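Long-range contacts in carbohydrate binding family 6 (Clostridium thermocellum, PDB 5A8C), which probably hydrolyses terminal alpha-L-arabinofuranosyl residues from arabinose-containing polysaccharides, as a five-bladed beta-propeller enzyme of glycoside hydrolase family 43: residues N46-I51 / C73-D78; Y214-N219 / H269-Y274. All blocks are in the same frame, centred on the assembly; numbering follows the deposited sequence.

Interaction 1: N46-I51 / C73-D78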
# COMPACT_ATOMS: atom_id res chain seq x y z
N ASN A 46 -7.92 -18.31 -0.02
CA ASN A 46 -7.83 -19.74 -0.33
C ASN A 46 -6.46 -20.32 -0.09
O ASN A 46 -5.92 -21.07 -0.90
CB ASN A 46 -8.41 -19.97 -1.71
CG ASN A 46 -9.95 -20.12 -1.67
OD1 ASN A 46 -10.59 -19.99 -0.61
ND2 ASN A 46 -10.56 -20.27 -2.83
N GLY A 47 -5.88 -19.95 1.04
CA GLY A 47 -4.64 -20.51 1.48
C GLY A 47 -3.39 -19.89 0.90
O GLY A 47 -2.31 -20.34 1.25
N ARG A 48 -3.54 -18.90 0.01
CA ARG A 48 -2.41 -18.24 -0.62
C ARG A 48 -2.32 -16.81 -0.14
O ARG A 48 -3.32 -16.13 0.13
CB ARG A 48 -2.58 -18.23 -2.14
CG ARG A 48 -2.59 -19.63 -2.76
CD ARG A 48 -2.61 -19.59 -4.28
NE ARG A 48 -1.35 -19.16 -4.83
CZ ARG A 48 -0.31 -19.97 -5.01
NH1 ARG A 48 -0.31 -21.24 -4.67
NH2 ARG A 48 0.78 -19.42 -5.51
N LEU A 49 -1.09 -16.31 -0.13
CA LEU A 49 -0.78 -14.90 0.11
C LEU A 49 -0.52 -14.25 -1.25
O LEU A 49 0.40 -14.66 -1.97
CB LEU A 49 0.44 -14.79 1.00
CG LEU A 49 0.91 -13.35 1.32
CD1 LEU A 49 -0.13 -12.56 2.05
CD2 LEU A 49 2.21 -13.38 2.09
N TYR A 50 -1.37 -13.28 -1.60
CA TYR A 50 -1.27 -12.52 -2.84
C TYR A 50 -0.70 -11.16 -2.50
O TYR A 50 -1.17 -10.48 -1.60
CB TYR A 50 -2.65 -12.35 -3.51
CG TYR A 50 -3.27 -13.61 -4.03
CD1 TYR A 50 -3.99 -14.44 -3.20
CD2 TYR A 50 -3.14 -13.94 -5.35
CE1 TYR A 50 -4.53 -15.63 -3.69
CE2 TYR A 50 -3.66 -15.14 -5.87
CZ TYR A 50 -4.36 -15.97 -5.02
OH TYR A 50 -4.91 -17.15 -5.50
N ILE A 51 0.27 -10.73 -3.32
CA ILE A 51 0.88 -9.38 -3.19
C ILE A 51 0.65 -8.64 -4.50
O ILE A 51 0.93 -9.17 -5.58
CB ILE A 51 2.39 -9.46 -2.87
CG1 ILE A 51 2.66 -10.27 -1.61
CG2 ILE A 51 2.91 -8.04 -2.69
CD1 ILE A 51 4.14 -10.46 -1.32
N CYS A 73 0.79 -8.72 -9.82
CA CYS A 73 0.38 -9.59 -8.71
C CYS A 73 1.26 -10.83 -8.73
O CYS A 73 1.45 -11.47 -9.79
CB CYS A 73 -1.07 -10.00 -8.88
SG CYS A 73 -1.72 -11.13 -7.68
N ILE A 74 1.76 -11.21 -7.55
CA ILE A 74 2.47 -12.49 -7.32
C ILE A 74 1.79 -13.17 -6.13
O ILE A 74 1.16 -12.52 -5.30
CB ILE A 74 3.98 -12.27 -7.11
CG1 ILE A 74 4.30 -11.56 -5.81
CG2 ILE A 74 4.59 -11.58 -8.31
CD1 ILE A 74 5.77 -11.43 -5.51
N SER A 75 1.98 -14.48 -6.01
CA SER A 75 1.40 -15.17 -4.85
C SER A 75 2.19 -16.38 -4.49
O SER A 75 3.00 -16.93 -5.25
CB SER A 75 -0.06 -15.58 -5.07
OG SER A 75 -0.16 -16.72 -5.94
N THR A 76 1.90 -16.87 -3.28
CA THR A 76 2.53 -18.07 -2.76
C THR A 76 1.58 -18.83 -1.85
O THR A 76 0.74 -18.24 -1.21
CB THR A 76 3.79 -17.70 -1.98
OG1 THR A 76 4.56 -18.90 -1.69
CG2 THR A 76 3.51 -16.96 -0.67
N ASP A 77 1.81 -20.14 -1.76
CA ASP A 77 1.18 -20.94 -0.70
C ASP A 77 2.16 -21.48 0.30
O ASP A 77 1.75 -22.21 1.19
CB ASP A 77 0.28 -22.08 -1.20
CG ASP A 77 1.01 -23.22 -1.76
OD1 ASP A 77 2.25 -23.15 -1.83
OD2 ASP A 77 0.31 -24.22 -2.08
N ASP A 78 3.42 -21.11 0.19
CA ASP A 78 4.45 -21.70 1.02
C ASP A 78 5.55 -20.75 1.44
O ASP A 78 6.47 -21.16 2.16
CB ASP A 78 5.07 -22.98 0.38
CG ASP A 78 5.85 -22.73 -0.87
OD1 ASP A 78 5.95 -21.57 -1.32
OD2 ASP A 78 6.39 -23.70 -1.41
O HOH W 1 -2.37 -22.99 -3.53
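L49 and I51 zip to T76 and I74 by backbone hydrogen bonds, the end of an antiparallel ladder, where strand 48-56 begins and strand 70-76 finishes. Two hydrogen-bonded pairs, L49 with T76 and I51 with I74, flank the non-hydrogen-bonded pair Y50 with S75; the straightest bond runs from I51 N to I74 O (2.8 Å, 177° at the hydrogen). These are the two inner strands of a four-stranded antiparallel sheet, a blade of the propeller.

Polar side-chain contacts gather around R48, at the outermost end of the ladder. The guanidinium of R48 meets S75 side-on, NE and NH2 each donating to the same OG at 2.9 Å, with that oxygen in the guanidinium plane. The bend at chi3 (72°) turns the group over the backbone of the partner strand, where T76 C lies 3.8 Å above its plane. S75 OG has a further partner in H85 NE2. The salt bridge from R48 NH1 to D77 OD2 is long at 4.0 Å, and a water accepts from NH1 and donates to OD2.

Beside R48, on the same face, the Y50 ring receives S75 CB over one face, a CH-pi contact 3.9 Å from the centroid, while C73 SG sits at its edge. On the reverse face I51 CB packs on I74 CG1.

The in-plane double grip should hold the guanidinium's rotation, and D77 probably tempers its charge only weakly, since the salt bridge is long and water-bridged.

Interaction 2: Y214-N219 / H269-Y274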
# COMPACT_ATOMS: atom_id res chain seq x y z
N TYR A 214 -1.91 3.38 5.99
CA TYR A 214 -2.28 1.97 6.09
C TYR A 214 -2.95 1.74 7.42
O TYR A 214 -2.52 2.29 8.45
CB TYR A 214 -1.03 1.07 5.94
CG TYR A 214 -1.33 -0.37 5.68
CD1 TYR A 214 -1.52 -0.83 4.41
CD2 TYR A 214 -1.49 -1.24 6.74
CE1 TYR A 214 -1.79 -2.19 4.18
CE2 TYR A 214 -1.78 -2.59 6.53
CZ TYR A 214 -1.96 -3.02 5.24
OH TYR A 214 -2.22 -4.37 5.01
N MET A 215 -4.01 0.93 7.43
CA MET A 215 -4.71 0.57 8.65
C MET A 215 -4.83 -0.93 8.78
O MET A 215 -5.22 -1.60 7.81
CB MET A 215 -6.10 1.21 8.62
CG MET A 215 -7.02 0.85 9.79
SD MET A 215 -6.35 1.13 11.43
CE MET A 215 -5.95 2.89 11.34
N HIS A 216 -4.60 -1.43 9.98
CA HIS A 216 -4.96 -2.82 10.34
C HIS A 216 -5.36 -2.84 11.78
O HIS A 216 -5.03 -1.93 12.56
CB HIS A 216 -3.88 -3.84 9.99
CG HIS A 216 -2.78 -3.92 10.98
ND1 HIS A 216 -1.69 -3.06 11.03
CD2 HIS A 216 -2.61 -4.84 11.98
CE1 HIS A 216 -0.92 -3.47 12.03
NE2 HIS A 216 -1.46 -4.52 12.62
N LYS A 217 -6.06 -3.89 12.18
CA LYS A 217 -6.55 -4.04 13.54
C LYS A 217 -6.02 -5.33 14.11
O LYS A 217 -5.95 -6.34 13.42
CB LYS A 217 -8.10 -4.00 13.58
CG LYS A 217 -8.73 -3.87 14.96
CD LYS A 217 -10.23 -3.78 14.86
CE LYS A 217 -10.88 -3.46 16.18
NZ LYS A 217 -12.37 -3.35 16.05
N TYR A 218 -5.65 -5.32 15.38
CA TYR A 218 -5.18 -6.52 16.05
C TYR A 218 -5.44 -6.41 17.53
O TYR A 218 -5.09 -5.40 18.16
CB TYR A 218 -3.67 -6.73 15.82
CG TYR A 218 -3.09 -7.82 16.62
CD1 TYR A 218 -3.43 -9.16 16.38
CD2 TYR A 218 -2.16 -7.55 17.62
CE1 TYR A 218 -2.90 -10.19 17.12
CE2 TYR A 218 -1.57 -8.60 18.36
CZ TYR A 218 -1.97 -9.88 18.07
OH TYR A 218 -1.40 -10.94 18.81
N ASN A 219 -6.10 -7.42 18.10
CA ASN A 219 -6.36 -7.50 19.53
C ASN A 219 -6.94 -6.23 20.11
O ASN A 219 -6.49 -5.75 21.15
CB ASN A 219 -5.09 -7.93 20.29
CG ASN A 219 -5.38 -8.50 21.66
OD1 ASN A 219 -6.45 -9.09 21.90
ND2 ASN A 219 -4.44 -8.33 22.58
N HIS A 269 4.94 0.14 2.46
CA HIS A 269 4.69 -1.16 3.08
C HIS A 269 3.22 -1.56 3.13
O HIS A 269 2.29 -0.74 2.95
CB HIS A 269 5.16 -0.99 4.58
CG HIS A 269 4.21 -0.14 5.35
ND1 HIS A 269 3.87 1.14 4.95
CD2 HIS A 269 3.34 -0.50 6.34
CE1 HIS A 269 2.85 1.53 5.71
NE2 HIS A 269 2.54 0.58 6.60
N ALA A 270 3.04 -2.81 3.54
CA ALA A 270 1.74 -3.31 4.01
C ALA A 270 2.05 -4.30 5.14
O ALA A 270 3.08 -4.94 5.17
CB ALA A 270 0.89 -3.94 2.95
N ILE A 271 1.08 -4.47 6.04
CA ILE A 271 1.15 -5.43 7.16
C ILE A 271 0.04 -6.46 7.00
O ILE A 271 -1.11 -6.06 6.80
CB ILE A 271 1.00 -4.66 8.51
CG1 ILE A 271 2.15 -3.68 8.68
CG2 ILE A 271 0.90 -5.64 9.65
CD1 ILE A 271 2.03 -2.68 9.79
N VAL A 272 0.40 -7.73 7.09
CA VAL A 272 -0.58 -8.76 6.81
C VAL A 272 -0.29 -9.98 7.69
O VAL A 272 0.85 -10.34 7.94
CB VAL A 272 -0.56 -9.15 5.28
CG1 VAL A 272 0.78 -9.77 4.86
CG2 VAL A 272 -1.70 -10.05 4.89
N GLU A 273 -1.37 -10.65 8.11
CA GLU A 273 -1.27 -11.91 8.86
C GLU A 273 -1.49 -13.06 7.88
O GLU A 273 -2.41 -13.03 7.04
CB GLU A 273 -2.32 -11.96 9.95
CG GLU A 273 -2.11 -13.12 10.90
CD GLU A 273 -3.15 -13.25 11.97
OE1 GLU A 273 -4.20 -12.58 11.92
OE2 GLU A 273 -2.90 -14.09 12.88
N TYR A 274 -0.64 -14.08 7.96
CA TYR A 274 -0.75 -15.25 7.06
C TYR A 274 -0.35 -16.47 7.84
O TYR A 274 0.78 -16.53 8.37
CB TYR A 274 0.12 -15.06 5.82
CG TYR A 274 0.11 -16.24 4.84
CD1 TYR A 274 -1.10 -16.72 4.31
CD2 TYR A 274 1.28 -16.88 4.48
CE1 TYR A 274 -1.12 -17.74 3.39
CE2 TYR A 274 1.26 -17.88 3.54
CZ TYR A 274 0.05 -18.35 3.03
OH TYR A 274 0.08 -19.38 2.11
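The Y214 ring carries the backbone of A270 on one face: A270 CA stands 3.7 Å above the plane, displaced toward the rim, a CH-pi contact. The methyl carbon A270 CB comes to 3.4 Å from Y214 CE1. The H216 ring is covered on one face by I271 CG2, 3.7 Å above its plane, and the two side chains cross at about a right angle. The H269 ring meets Y214 obliquely, with planes at 58° and H269 NE2 3.7 Å from Y214 CB. Its NE2 is hydrogen-bonded to S225 OG, and H216 NE2 to Y308 OH.

No backbone ladder links these segments. Strands 214-218 and 270-274 run roughly parallel, with axes 7.7 Å apart, and belong to two separate antiparallel sheets, each at an outermost position; side chains fill the gap between two blades of the five-bladed beta-propeller. A calcium ion lies about 5 Å from the side chain of Y214.

With CG anti to the backbone N (chi1 -166°), the Y214 ring reaches across to the opposing strand, where its hydroxyl OH donates to I271 O at 2.7 Å. The donor stands tilted 35° from the carbonyl plane.

Followed from the N terminus, the chain first closes interaction 1, where 46-51 pairs with 73-78 across a 21-residue connection inside one blade. It closes interaction 2 much later, between 214-219 and 269-274, after 49 intervening residues that include the other three strands of the blade begun by 212-218. The two loops follow in series, neither nesting nor crossing. One contact builds a sheet from within; the other joins two sheets. They nevertheless touch through Y274, whose OH lies 2.7 Å from G47 O, a probable hydrogen bond. Strand 270-274 thus faces 212-218 and also reaches the blade of strands 36-45 to 83-90, linking three sheets of the propeller.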